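Local structure of oligopeptide ABC transporter OppAIV (Borrelia burgdorferi B31, 4GL8) at residues I313-T319 with V493-I497; T288-N294 with Y420-G426; D279-I285 with T498-F504; T330-T334 with E482-E487. The protein probably binds oligopeptides outside the inner membrane and hands them to an ABC transporter for uptake, and carries a bound peptide in this crystal. One frame throughout, in Å; residues are numbered along the deposited sequence.

Contact 1: I313-T319 with V493-I497; sequences IDRKTLT and VFLNI
V493 meets I313 and R315 where the start of helix 315-323 packs on strand 492-504, a helix-on-sheet contact in one lobe of a family 5 solute-binding fold. Its CG1 methyl lies 4.2 Å from I313 CG1 and also comes near R315 NH2. The F494 side chain leaves the strand away from the helix, but its carbonyl faces it. R315 grips F494 O side-on with two nitrogens: NE at 2.8 Å and NH2 at 3.0 Å, the oxygen lying in the guanidinium plane. The R315 chain is extended from CG to NE (chi3 179°), which carries the guanidinium across to the strand. NH1 is turned to other carbonyls, those of S310 and L348, so three backbone carbonyls accept from the buried guanidinium. L495 starts beside the helix, and its CD2 then bends in to I313 CG2 at 4.0 Å, the two side chains crossing at about a right angle. L318 CD2 closes the same apolar patch. A classic beta bulge puts L495 and N496 together opposite S289 of neighbouring strand 287-293. N496 points toward the helix. Its ND2 sits 4.0 Å from L318 CD2, and its CB packs 4.1 Å from T319 CG2.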
loop_
_atom_site.group_PDB
_atom_site.type_symbol
_atom_site.label_atom_id
_atom_site.label_comp_id
_atom_site.label_asym_id
_atom_site.label_seq_id
_atom_site.Cartn_x
_atom_site.Cartn_y
_atom_site.Cartn_z
ATOM N N ILE A 313 12.989 19.871 9.010
ATOM C CA ILE A 313 11.807 20.073 8.145
ATOM C C ILE A 313 10.631 20.719 8.882
ATOM O O ILE A 313 10.147 20.190 9.872
ATOM C CB ILE A 313 11.238 18.752 7.617
ATOM C CG1 ILE A 313 12.312 17.855 6.939
ATOM C CG2 ILE A 313 10.040 19.015 6.715
ATOM C CD1 ILE A 313 12.920 18.439 5.707
ATOM N N ASP A 314 10.113 21.823 8.357
ATOM C CA ASP A 314 8.922 22.451 8.940
ATOM C C ASP A 314 7.657 21.728 8.427
ATOM O O ASP A 314 7.133 22.079 7.366
ATOM C CB ASP A 314 8.901 23.939 8.562
ATOM C CG ASP A 314 7.708 24.683 9.139
ATOM O OD1 ASP A 314 6.908 24.100 9.913
ATOM O OD2 ASP A 314 7.579 25.870 8.802
ATOM N N ARG A 315 7.178 20.744 9.196
ATOM C CA ARG A 315 6.078 19.862 8.798
ATOM C C ARG A 315 4.751 20.557 8.626
ATOM O O ARG A 315 4.007 20.219 7.715
ATOM C CB ARG A 315 5.887 18.729 9.827
ATOM C CG ARG A 315 6.973 17.667 9.740
ATOM C CD ARG A 315 7.043 16.773 10.968
ATOM N NE ARG A 315 8.097 15.765 10.808
ATOM C CZ ARG A 315 9.394 15.991 10.982
ATOM N NH1 ARG A 315 9.828 17.187 11.353
ATOM N NH2 ARG A 315 10.251 15.010 10.794
ATOM N N LYS A 316 4.436 21.479 9.522
ATOM C CA LYS A 316 3.200 22.264 9.442
ATOM C C LYS A 316 3.143 23.089 8.152
ATOM O O LYS A 316 2.110 23.137 7.480
ATOM C CB LYS A 316 3.044 23.191 10.647
ATOM N N THR A 317 4.243 23.746 7.813
ATOM C CA THR A 317 4.290 24.544 6.585
ATOM C C THR A 317 4.111 23.641 5.359
ATOM O O THR A 317 3.462 24.033 4.398
ATOM C CB THR A 317 5.614 25.313 6.504
ATOM O OG1 THR A 317 5.610 26.319 7.512
ATOM C CG2 THR A 317 5.824 25.960 5.154
ATOM N N LEU A 318 4.652 22.420 5.428
ATOM C CA LEU A 318 4.502 21.468 4.328
ATOM C C LEU A 318 3.032 21.125 4.105
ATOM O O LEU A 318 2.558 21.140 2.967
ATOM C CB LEU A 318 5.313 20.199 4.554
ATOM C CG LEU A 318 5.109 19.051 3.541
ATOM C CD1 LEU A 318 5.467 19.458 2.104
ATOM C CD2 LEU A 318 5.925 17.834 3.933
ATOM N N THR A 319 2.305 20.823 5.174
ATOM C CA THR A 319 0.891 20.472 5.028
ATOM C C THR A 319 0.013 21.705 4.705
ATOM O O THR A 319 -0.920 21.580 3.927
ATOM C CB THR A 319 0.316 19.671 6.224
ATOM O OG1 THR A 319 0.532 20.381 7.432
ATOM C CG2 THR A 319 0.986 18.341 6.343
ATOM N N VAL A 493 12.677 9.978 7.958
ATOM C CA VAL A 493 12.108 11.279 8.233
ATOM C C VAL A 493 10.607 11.150 8.027
ATOM O O VAL A 493 10.127 11.136 6.914
ATOM C CB VAL A 493 12.719 12.325 7.302
ATOM C CG1 VAL A 493 12.123 13.692 7.559
ATOM C CG2 VAL A 493 14.228 12.336 7.486
ATOM N N PHE A 494 9.878 10.978 9.119
ATOM C CA PHE A 494 8.432 10.843 9.070
ATOM C C PHE A 494 7.813 12.231 8.961
ATOM O O PHE A 494 8.153 13.143 9.733
ATOM C CB PHE A 494 7.926 10.123 10.322
ATOM C CG PHE A 494 8.457 8.728 10.462
ATOM C CD1 PHE A 494 7.900 7.696 9.747
ATOM C CD2 PHE A 494 9.526 8.454 11.299
ATOM C CE1 PHE A 494 8.399 6.403 9.874
ATOM C CE2 PHE A 494 10.020 7.171 11.446
ATOM C CZ PHE A 494 9.474 6.142 10.717
ATOM N N LEU A 495 6.882 12.371 8.031
ATOM C CA LEU A 495 6.379 13.675 7.643
ATOM C C LEU A 495 4.907 13.941 7.941
ATOM O O LEU A 495 4.566 14.952 8.544
ATOM C CB LEU A 495 6.626 13.884 6.144
ATOM C CG LEU A 495 8.100 14.023 5.739
ATOM C CD1 LEU A 495 8.249 13.980 4.236
ATOM C CD2 LEU A 495 8.678 15.307 6.263
ATOM N N ASN A 496 4.016 13.084 7.469
ATOM C CA ASN A 496 2.608 13.310 7.753
ATOM C C ASN A 496 1.775 12.073 7.540
ATOM O O ASN A 496 2.257 11.055 7.028
ATOM C CB ASN A 496 2.051 14.464 6.919
ATOM C CG ASN A 496 2.270 14.263 5.440
ATOM O OD1 ASN A 496 1.683 13.373 4.832
ATOM N ND2 ASN A 496 3.133 15.092 4.853
ATOM N N ILE A 497 0.539 12.166 8.011
ATOM C CA ILE A 497 -0.481 11.190 7.744
ATOM C C ILE A 497 -1.277 11.766 6.598
ATOM O O ILE A 497 -1.844 12.859 6.708
ATOM C CB ILE A 497 -1.435 11.007 8.932
ATOM C CG1 ILE A 497 -0.659 10.737 10.234
ATOM C CG2 ILE A 497 -2.474 9.943 8.580
ATOM C CD1 ILE A 497 0.181 9.462 10.253
#

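Contact 2: T288-N294 with Y420-G426; sequences TSFYSLN and YEIIRSG
F290 holds CG between its backbone N and carbonyl carbon (chi1 61°), and this lays the ring over the backbone of G426. Y291 turns CG anti to its carbonyl carbon (chi1 -89°), which sets that ring over R424. The two residues sit on strand 287-293, which pairs antiparallel with strand 422-428 in a sheet of the solute-binding fold. Glycine CA-H makes a CH-pi contact with one face of F290, with G426 CA 3.7 Å from the ring centroid. R424 CA does the same over Y291, at 3.8 Å from that centroid. S292 and I423 form the hydrogen-bonded pair at the middle: S292 N to I423 O is 2.9 Å, and I423 N to S292 O is 3.1 Å. L293 and I422 lie side by side, pointing the same way, with W393 of helix 380-397 packed on I422. R424 NH1 hydrogen-bonds to the backbone of the bound peptide and to N377, so this strand, which lies between 287-293 and 372-377, supplies part of the peptide site. At the far end N294 N donates to E421 O, nearly straight at 167°. The N294 amide adds a second bond, ND2 to Y420 O at 3.0 Å, while OD1 accepts from K296 N.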
loop_
_atom_site.group_PDB
_atom_site.type_symbol
_atom_site.label_atom_id
_atom_site.label_comp_id
_atom_site.label_asym_id
_atom_site.label_seq_id
_atom_site.Cartn_x
_atom_site.Cartn_y
_atom_site.Cartn_z
ATOM N N THR A 288 0.783 7.044 5.044
ATOM C CA THR A 288 1.769 7.967 5.555
ATOM C C THR A 288 2.720 8.432 4.467
ATOM O O THR A 288 2.957 7.741 3.477
ATOM C CB THR A 288 2.638 7.358 6.698
ATOM O OG1 THR A 288 3.398 6.236 6.237
ATOM C CG2 THR A 288 1.774 6.940 7.913
ATOM N N SER A 289 3.303 9.602 4.708
ATOM C CA SER A 289 4.422 10.119 3.919
ATOM C C SER A 289 5.670 10.181 4.816
ATOM O O SER A 289 5.634 10.715 5.927
ATOM C CB SER A 289 4.085 11.499 3.348
ATOM O OG SER A 289 5.263 12.193 2.909
ATOM N N PHE A 290 6.744 9.550 4.363
ATOM C CA PHE A 290 8.044 9.656 5.017
ATOM C C PHE A 290 9.156 9.562 3.969
ATOM O O PHE A 290 8.917 9.112 2.880
ATOM C CB PHE A 290 8.217 8.630 6.146
ATOM C CG PHE A 290 8.149 7.167 5.717
ATOM C CD1 PHE A 290 9.266 6.517 5.241
ATOM C CD2 PHE A 290 6.973 6.446 5.863
ATOM C CE1 PHE A 290 9.217 5.171 4.877
ATOM C CE2 PHE A 290 6.902 5.100 5.521
ATOM C CZ PHE A 290 8.036 4.456 5.006
ATOM N N TYR A 291 10.352 10.045 4.296
ATOM C CA TYR A 291 11.510 9.880 3.409
ATOM C C TYR A 291 12.404 8.796 3.989
ATOM O O TYR A 291 12.822 8.902 5.138
ATOM C CB TYR A 291 12.264 11.225 3.269
ATOM C CG TYR A 291 11.769 12.102 2.130
ATOM C CD1 TYR A 291 10.436 12.139 1.763
ATOM C CD2 TYR A 291 12.661 12.890 1.410
ATOM C CE1 TYR A 291 10.011 12.921 0.685
ATOM C CE2 TYR A 291 12.243 13.685 0.365
ATOM C CZ TYR A 291 10.917 13.693 -0.005
ATOM O OH TYR A 291 10.551 14.497 -1.069
ATOM N N SER A 292 12.669 7.745 3.220
ATOM C CA SER A 292 13.583 6.694 3.643
ATOM C C SER A 292 15.028 7.102 3.435
ATOM O O SER A 292 15.341 7.947 2.561
ATOM C CB SER A 292 13.358 5.429 2.841
ATOM O OG SER A 292 12.032 4.965 2.895
ATOM N N LEU A 293 15.890 6.458 4.224
ATOM C CA LEU A 293 17.308 6.779 4.320
ATOM C C LEU A 293 18.074 5.465 4.236
ATOM O O LEU A 293 17.805 4.551 4.993
ATOM C CB LEU A 293 17.627 7.508 5.626
ATOM C CG LEU A 293 16.792 8.759 5.885
ATOM C CD1 LEU A 293 16.954 9.229 7.313
ATOM C CD2 LEU A 293 17.097 9.898 4.936
ATOM N N ASN A 294 18.998 5.365 3.293
ATOM C CA ASN A 294 19.799 4.181 3.116
ATOM C C ASN A 294 20.895 4.167 4.175
ATOM O O ASN A 294 21.846 4.953 4.110
ATOM C CB ASN A 294 20.371 4.119 1.696
ATOM C CG ASN A 294 20.977 2.744 1.380
ATOM O OD1 ASN A 294 21.561 2.094 2.245
ATOM N ND2 ASN A 294 20.857 2.315 0.140
ATOM N N TYR A 420 19.297 3.732 -3.752
ATOM C CA TYR A 420 19.016 5.105 -3.410
ATOM C C TYR A 420 19.868 5.536 -2.235
ATOM O O TYR A 420 20.513 4.714 -1.570
ATOM C CB TYR A 420 17.531 5.310 -3.080
ATOM C CG TYR A 420 17.011 4.610 -1.836
ATOM C CD1 TYR A 420 17.170 5.178 -0.547
ATOM C CD2 TYR A 420 16.347 3.392 -1.932
ATOM C CE1 TYR A 420 16.675 4.530 0.583
ATOM C CE2 TYR A 420 15.862 2.740 -0.808
ATOM C CZ TYR A 420 16.013 3.317 0.437
ATOM O OH TYR A 420 15.495 2.673 1.529
ATOM N N GLU A 421 19.870 6.843 -2.007
ATOM C CA GLU A 421 20.553 7.454 -0.902
ATOM C C GLU A 421 19.455 7.980 0.018
ATOM O O GLU A 421 19.277 7.462 1.113
ATOM C CB GLU A 421 21.510 8.533 -1.441
ATOM C CG GLU A 421 22.629 7.916 -2.307
ATOM C CD GLU A 421 23.679 8.919 -2.804
ATOM O OE1 GLU A 421 23.354 10.096 -2.975
ATOM O OE2 GLU A 421 24.828 8.524 -3.060
ATOM N N ILE A 422 18.705 8.974 -0.451
ATOM C CA ILE A 422 17.439 9.388 0.174
ATOM C C ILE A 422 16.323 9.154 -0.875
ATOM O O ILE A 422 16.509 9.412 -2.067
ATOM C CB ILE A 422 17.492 10.870 0.599
ATOM C CG1 ILE A 422 18.613 11.078 1.619
ATOM C CG2 ILE A 422 16.171 11.343 1.180
ATOM C CD1 ILE A 422 18.808 12.517 2.022
ATOM N N ILE A 423 15.183 8.650 -0.457
ATOM C CA ILE A 423 14.103 8.448 -1.405
ATOM C C ILE A 423 12.758 8.751 -0.768
ATOM O O ILE A 423 12.440 8.246 0.329
ATOM C CB ILE A 423 14.142 7.015 -1.977
ATOM C CG1 ILE A 423 13.235 6.868 -3.188
ATOM C CG2 ILE A 423 13.789 5.966 -0.907
ATOM C CD1 ILE A 423 13.571 5.641 -4.009
ATOM N N ARG A 424 11.969 9.594 -1.454
ATOM C CA ARG A 424 10.591 9.813 -1.049
ATOM C C ARG A 424 9.888 8.485 -0.905
ATOM O O ARG A 424 10.008 7.610 -1.746
ATOM C CB ARG A 424 9.839 10.704 -2.051
ATOM C CG ARG A 424 8.361 10.814 -1.753
ATOM C CD ARG A 424 7.509 9.854 -2.553
ATOM N NE ARG A 424 6.368 9.445 -1.760
ATOM C CZ ARG A 424 5.386 8.651 -2.187
ATOM N NH1 ARG A 424 5.375 8.149 -3.427
ATOM N NH2 ARG A 424 4.411 8.336 -1.345
ATOM N N SER A 425 9.121 8.345 0.154
ATOM C CA SER A 425 8.621 7.035 0.503
ATOM C C SER A 425 7.277 7.192 1.198
ATOM O O SER A 425 6.592 8.183 0.999
ATOM C CB SER A 425 9.705 6.347 1.359
ATOM O OG SER A 425 9.409 5.016 1.639
ATOM N N GLY A 426 6.918 6.254 2.063
ATOM C CA GLY A 426 5.590 6.220 2.639
ATOM C C GLY A 426 4.930 4.883 2.370
ATOM O O GLY A 426 5.450 4.062 1.604
HETATM O O HOH W 1 2.863 8.794 0.861
#

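Contact 3: D279-I285 with T498-F504; sequences DYYSMGI and TSSSYLF
Y280 and S501 meet through their hydroxyls, OH to OG at 2.5 Å, on the face that also carries L503. The Y280 CG lies anti to its backbone N (chi1 173°), which carries the ring along the neighbouring strand. S501 OG and L503 CD2 both come to the ring's edge, near its plane. Helix 271-274 packs on Y280 and S501, while Y251 and Y254 of helix 247-255 pack on L503. Beneath these side chains runs a regular antiparallel ladder, in which strand 280-285 pairs with the second half of the long strand 492-504. Y281 and Y502 are a hydrogen-bonded pair, with Y281 N to Y502 O at 2.9 Å and Y502 N to Y281 O at 3.0 Å. The other face carries Y281, M283, S500 and Y502. Y281 crosses F504 obliquely, CE1 lying 4.0 Å from F504 CB. W512 meets the rings of Y281 and Y502 edge-to-face. This end, D279-Y281 with Y502-F504, is closely packed; from S282 to G284 side-chain contact thins out. The M283 thioether end runs off from the partner strand. Solvent-exposed G284 brings CA near S499 OG, a hydroxyl bonded to that of S326. Side-chain contact returns at I285, whose N donates to T498 O at 172°. I285 CD1 packs 3.9 Å from T498 CG2 and 3.4 Å from S500 OG, a hydroxyl that is also bonded to K264.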
loop_
_atom_site.group_PDB
_atom_site.type_symbol
_atom_site.label_atom_id
_atom_site.label_comp_id
_atom_site.label_asym_id
_atom_site.label_seq_id
_atom_site.Cartn_x
_atom_site.Cartn_y
_atom_site.Cartn_z
ATOM N N ASP A 279 -17.424 18.680 -7.322
ATOM C CA ASP A 279 -17.013 17.344 -7.725
ATOM C C ASP A 279 -15.663 16.971 -7.126
ATOM O O ASP A 279 -15.046 16.016 -7.566
ATOM C CB ASP A 279 -17.026 17.209 -9.257
ATOM C CG ASP A 279 -16.075 18.164 -9.952
ATOM O OD1 ASP A 279 -16.097 18.198 -11.206
ATOM O OD2 ASP A 279 -15.300 18.882 -9.272
ATOM N N TYR A 280 -15.226 17.726 -6.119
ATOM C CA TYR A 280 -13.970 17.473 -5.416
ATOM C C TYR A 280 -14.268 16.782 -4.097
ATOM O O TYR A 280 -15.229 17.133 -3.404
ATOM C CB TYR A 280 -13.219 18.785 -5.146
ATOM C CG TYR A 280 -11.981 18.655 -4.266
ATOM C CD1 TYR A 280 -10.744 18.325 -4.816
ATOM C CD2 TYR A 280 -12.050 18.888 -2.884
ATOM C CE1 TYR A 280 -9.604 18.205 -4.019
ATOM C CE2 TYR A 280 -10.926 18.781 -2.082
ATOM C CZ TYR A 280 -9.705 18.436 -2.658
ATOM O OH TYR A 280 -8.602 18.323 -1.878
ATOM N N TYR A 281 -13.418 15.821 -3.760
ATOM C CA TYR A 281 -13.544 15.035 -2.548
ATOM C C TYR A 281 -12.187 14.960 -1.871
ATOM O O TYR A 281 -11.155 15.101 -2.520
ATOM C CB TYR A 281 -13.950 13.623 -2.879
ATOM C CG TYR A 281 -15.330 13.452 -3.455
ATOM C CD1 TYR A 281 -15.610 13.830 -4.770
ATOM C CD2 TYR A 281 -16.349 12.856 -2.711
ATOM C CE1 TYR A 281 -16.872 13.646 -5.314
ATOM C CE2 TYR A 281 -17.612 12.667 -3.260
ATOM C CZ TYR A 281 -17.861 13.069 -4.564
ATOM O OH TYR A 281 -19.102 12.874 -5.120
ATOM N N SER A 282 -12.202 14.716 -0.571
ATOM C CA SER A 282 -10.976 14.694 0.201
ATOM C C SER A 282 -11.219 13.924 1.470
ATOM O O SER A 282 -12.272 14.069 2.097
ATOM C CB SER A 282 -10.536 16.125 0.543
ATOM O OG SER A 282 -9.310 16.069 1.229
ATOM N N MET A 283 -10.251 13.100 1.847
ATOM C CA MET A 283 -10.359 12.341 3.076
ATOM C C MET A 283 -9.002 12.011 3.641
ATOM O O MET A 283 -8.074 11.718 2.887
ATOM C CB MET A 283 -11.119 11.034 2.832
ATOM C CG MET A 283 -11.513 10.337 4.121
ATOM S SD MET A 283 -12.565 8.913 3.886
ATOM C CE MET A 283 -14.168 9.691 3.658
ATOM N N GLY A 284 -8.909 12.062 4.969
ATOM C CA GLY A 284 -7.809 11.458 5.691
ATOM C C GLY A 284 -7.802 9.940 5.444
ATOM O O GLY A 284 -8.826 9.282 5.621
ATOM N N ILE A 285 -6.670 9.385 5.025
ATOM C CA ILE A 285 -6.589 7.925 4.798
ATOM C C ILE A 285 -5.529 7.267 5.681
ATOM O O ILE A 285 -4.730 7.961 6.297
ATOM C CB ILE A 285 -6.346 7.577 3.309
ATOM C CG1 ILE A 285 -5.122 8.303 2.756
ATOM C CG2 ILE A 285 -7.580 7.928 2.468
ATOM C CD1 ILE A 285 -4.643 7.728 1.427
ATOM N N THR A 498 -1.366 11.014 5.519
ATOM C CA THR A 498 -1.824 11.542 4.220
ATOM C C THR A 498 -3.332 11.786 4.158
ATOM O O THR A 498 -4.093 11.071 4.786
ATOM C CB THR A 498 -1.425 10.535 3.115
ATOM O OG1 THR A 498 -0.016 10.647 2.871
ATOM C CG2 THR A 498 -2.218 10.755 1.830
ATOM N N SER A 499 -3.735 12.800 3.395
ATOM C CA SER A 499 -5.119 12.975 2.939
ATOM C C SER A 499 -5.125 13.000 1.428
ATOM O O SER A 499 -4.412 13.788 0.845
ATOM C CB SER A 499 -5.699 14.300 3.436
ATOM O OG SER A 499 -5.831 14.270 4.854
ATOM N N SER A 500 -5.927 12.163 0.784
ATOM C CA SER A 500 -5.937 12.122 -0.671
ATOM C C SER A 500 -7.074 12.943 -1.266
ATOM O O SER A 500 -8.120 13.097 -0.670
ATOM C CB SER A 500 -6.058 10.686 -1.140
ATOM O OG SER A 500 -4.789 10.053 -1.113
ATOM N N SER A 501 -6.864 13.413 -2.483
ATOM C CA SER A 501 -7.808 14.283 -3.173
ATOM C C SER A 501 -8.385 13.541 -4.376
ATOM O O SER A 501 -7.712 12.705 -4.958
ATOM C CB SER A 501 -7.085 15.553 -3.628
ATOM O OG SER A 501 -6.985 16.501 -2.577
ATOM N N TYR A 502 -9.644 13.802 -4.718
ATOM C CA TYR A 502 -10.271 13.142 -5.879
ATOM C C TYR A 502 -11.202 14.078 -6.623
ATOM O O TYR A 502 -11.819 14.977 -6.006
ATOM C CB TYR A 502 -11.103 11.925 -5.454
ATOM C CG TYR A 502 -10.452 11.004 -4.465
ATOM C CD1 TYR A 502 -9.923 9.766 -4.871
ATOM C CD2 TYR A 502 -10.379 11.347 -3.114
ATOM C CE1 TYR A 502 -9.327 8.920 -3.965
ATOM C CE2 TYR A 502 -9.782 10.502 -2.201
ATOM C CZ TYR A 502 -9.258 9.291 -2.627
ATOM O OH TYR A 502 -8.671 8.449 -1.713
ATOM N N LEU A 503 -11.307 13.862 -7.938
ATOM C CA LEU A 503 -12.369 14.465 -8.747
ATOM C C LEU A 503 -13.197 13.327 -9.294
ATOM O O LEU A 503 -12.654 12.347 -9.791
ATOM C CB LEU A 503 -11.816 15.314 -9.906
ATOM C CG LEU A 503 -11.030 16.569 -9.496
ATOM C CD1 LEU A 503 -10.215 17.106 -10.666
ATOM C CD2 LEU A 503 -11.958 17.647 -8.965
ATOM N N PHE A 504 -14.515 13.474 -9.228
ATOM C CA PHE A 504 -15.459 12.433 -9.657
ATOM C C PHE A 504 -16.729 13.137 -10.127
ATOM O O PHE A 504 -17.271 13.977 -9.423
ATOM C CB PHE A 504 -15.723 11.497 -8.478
ATOM C CG PHE A 504 -16.777 10.450 -8.721
ATOM C CD1 PHE A 504 -16.469 9.260 -9.384
ATOM C CD2 PHE A 504 -18.046 10.609 -8.212
ATOM C CE1 PHE A 504 -17.436 8.280 -9.575
ATOM C CE2 PHE A 504 -19.024 9.635 -8.408
ATOM C CZ PHE A 504 -18.718 8.465 -9.086
#

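Contact 4: T330-T334 with E482-E487; sequences TRRAT and EAIIIE
E482 reaches from helix 471-489 into the loop at R332-T334 with an extended side chain. CB leaves the helix toward the loop, and CG stands anti to the backbone N (chi1 -169°). CD then comes 3.5 Å from R332 NE. At the tip OE1 meets the loop. A333 N donates to it at 2.9 Å, nearly along the C-O axis. R332 NE forms a salt bridge with it at 3.1 Å, on the syn side, with the guanidinium turned 83° from the carboxylate. T334 N adds a weak bond. OE2 is bonded to the hydroxyls of Y340 and Y342, so both oxygens of this buried carboxylate are satisfied. The pattern is a helix side chain tying down an irregular loop, the one that follows strand 328-329, where T330 OG1 accepts from R332 N in an ST turn. R332 NH2 also holds T334 OG1, and NH1 pairs with D336. One turn along the helix, I486 packs CG2 on A333 CB at 3.8 Å. R331 bends round to give NH2 to I486 O at 3.0 Å, and its NH1 is bonded to S347 O. A water joins the I486 carbonyl to R331 NE and R331 O. I485 CD1 touches A333 CB at 3.9 Å.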
loop_
_atom_site.group_PDB
_atom_site.type_symbol
_atom_site.label_atom_id
_atom_site.label_comp_id
_atom_site.label_asym_id
_atom_site.label_seq_id
_atom_site.Cartn_x
_atom_site.Cartn_y
_atom_site.Cartn_z
ATOM N N THR A 330 3.166 15.212 11.252
ATOM C CA THR A 330 3.438 14.264 12.345
ATOM C C THR A 330 4.896 13.762 12.403
ATOM O O THR A 330 5.606 13.736 11.407
ATOM C CB THR A 330 2.482 13.032 12.322
ATOM O OG1 THR A 330 2.470 12.404 13.598
ATOM C CG2 THR A 330 2.933 11.991 11.312
ATOM N N ARG A 331 5.315 13.372 13.600
ATOM C CA ARG A 331 6.550 12.654 13.812
ATOM C C ARG A 331 6.268 11.153 13.917
ATOM O O ARG A 331 7.204 10.345 13.995
ATOM C CB ARG A 331 7.209 13.152 15.076
ATOM C CG ARG A 331 7.789 14.549 14.943
ATOM C CD ARG A 331 9.222 14.475 14.463
ATOM N NE ARG A 331 10.011 13.599 15.320
ATOM C CZ ARG A 331 10.436 13.922 16.547
ATOM N NH1 ARG A 331 10.202 15.113 17.063
ATOM N NH2 ARG A 331 11.123 13.037 17.252
ATOM N N ARG A 332 4.976 10.797 13.913
ATOM C CA ARG A 332 4.530 9.411 14.027
ATOM C C ARG A 332 4.783 8.596 12.779
ATOM O O ARG A 332 4.808 9.120 11.658
ATOM C CB ARG A 332 3.025 9.314 14.363
ATOM C CG ARG A 332 2.612 9.829 15.756
ATOM C CD ARG A 332 2.645 8.763 16.844
ATOM N NE ARG A 332 1.829 7.631 16.439
ATOM C CZ ARG A 332 0.510 7.518 16.593
ATOM N NH1 ARG A 332 -0.202 8.431 17.239
ATOM N NH2 ARG A 332 -0.107 6.443 16.126
ATOM N N ALA A 333 4.941 7.292 13.002
ATOM C CA ALA A 333 5.125 6.303 11.934
ATOM C C ALA A 333 3.828 5.584 11.536
ATOM O O ALA A 333 3.774 4.907 10.518
ATOM C CB ALA A 333 6.155 5.282 12.394
ATOM N N THR A 334 2.801 5.658 12.375
ATOM C CA THR A 334 1.532 4.990 12.086
ATOM C C THR A 334 0.381 5.986 12.189
ATOM O O THR A 334 0.460 6.941 12.937
ATOM C CB THR A 334 1.229 3.863 13.086
ATOM O OG1 THR A 334 0.852 4.440 14.328
ATOM C CG2 THR A 334 2.455 2.956 13.326
ATOM N N GLU A 482 7.353 1.738 18.415
ATOM C CA GLU A 482 7.249 2.949 17.627
ATOM C C GLU A 482 8.141 4.063 18.174
ATOM O O GLU A 482 8.722 4.815 17.392
ATOM C CB GLU A 482 5.801 3.462 17.561
ATOM C CG GLU A 482 5.656 4.558 16.518
ATOM C CD GLU A 482 4.246 5.081 16.329
ATOM O OE1 GLU A 482 4.072 5.829 15.345
ATOM O OE2 GLU A 482 3.346 4.792 17.172
ATOM N N ALA A 483 8.227 4.195 19.499
ATOM C CA ALA A 483 9.061 5.232 20.097
ATOM C C ALA A 483 10.508 5.083 19.682
ATOM O O ALA A 483 11.193 6.077 19.553
ATOM C CB ALA A 483 8.973 5.218 21.613
ATOM N N ILE A 484 10.977 3.851 19.490
ATOM C CA ILE A 484 12.357 3.616 19.070
ATOM C C ILE A 484 12.611 4.202 17.683
ATOM O O ILE A 484 13.611 4.875 17.476
ATOM C CB ILE A 484 12.723 2.108 19.072
ATOM C CG1 ILE A 484 12.765 1.549 20.496
ATOM C CG2 ILE A 484 14.056 1.860 18.398
ATOM C CD1 ILE A 484 12.826 0.047 20.509
ATOM N N ILE A 485 11.736 3.934 16.726
ATOM C CA ILE A 485 11.910 4.525 15.383
ATOM C C ILE A 485 11.597 6.030 15.295
ATOM O O ILE A 485 12.312 6.744 14.613
ATOM C CB ILE A 485 11.185 3.737 14.281
ATOM C CG1 ILE A 485 9.675 3.753 14.473
ATOM C CG2 ILE A 485 11.757 2.316 14.242
ATOM C CD1 ILE A 485 8.935 2.835 13.520
ATOM N N ILE A 486 10.571 6.515 15.992
ATOM C CA ILE A 486 10.234 7.958 15.918
ATOM C C ILE A 486 10.970 8.926 16.855
ATOM O O ILE A 486 11.050 10.096 16.507
ATOM C CB ILE A 486 8.689 8.240 15.952
ATOM C CG1 ILE A 486 8.085 8.106 17.344
ATOM C CG2 ILE A 486 7.947 7.313 14.995
ATOM C CD1 ILE A 486 6.591 8.394 17.355
ATOM N N GLU A 487 11.471 8.480 18.017
ATOM C CA GLU A 487 12.238 9.358 18.960
ATOM C C GLU A 487 13.713 9.014 19.148
ATOM O O GLU A 487 14.429 9.804 19.745
ATOM C CB GLU A 487 11.702 9.339 20.403
ATOM C CG GLU A 487 10.207 9.172 20.612
ATOM C CD GLU A 487 9.787 9.356 22.101
ATOM O OE1 GLU A 487 8.681 8.907 22.457
ATOM O OE2 GLU A 487 10.533 9.950 22.925
HETATM O O HOH W 2 9.945 10.942 13.938
#

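In the fold
Strand 492-504 ties the set together. Contact 1 uses its first part and contact 3 its second, with centres about 19 Å apart. Strand 287-293 of contact 2 pairs with that first part: V493 O lies 2.8 Å from Y291 N, probably a hydrogen bond, and the F290 and F494 rings meet. Contact 4 joins from the other edge, where L495 O is 3.1 Å from T330 N. Helix 471-489 of contact 4 leads straight into the strand. Contacts 1, 2 and 4 cluster, with centres about 13 to 15 Å apart, while contact 3 lies about 23 Å from contact 2 and 25 Å from contact 4. Contact 2 reaches the bound peptide, through R424.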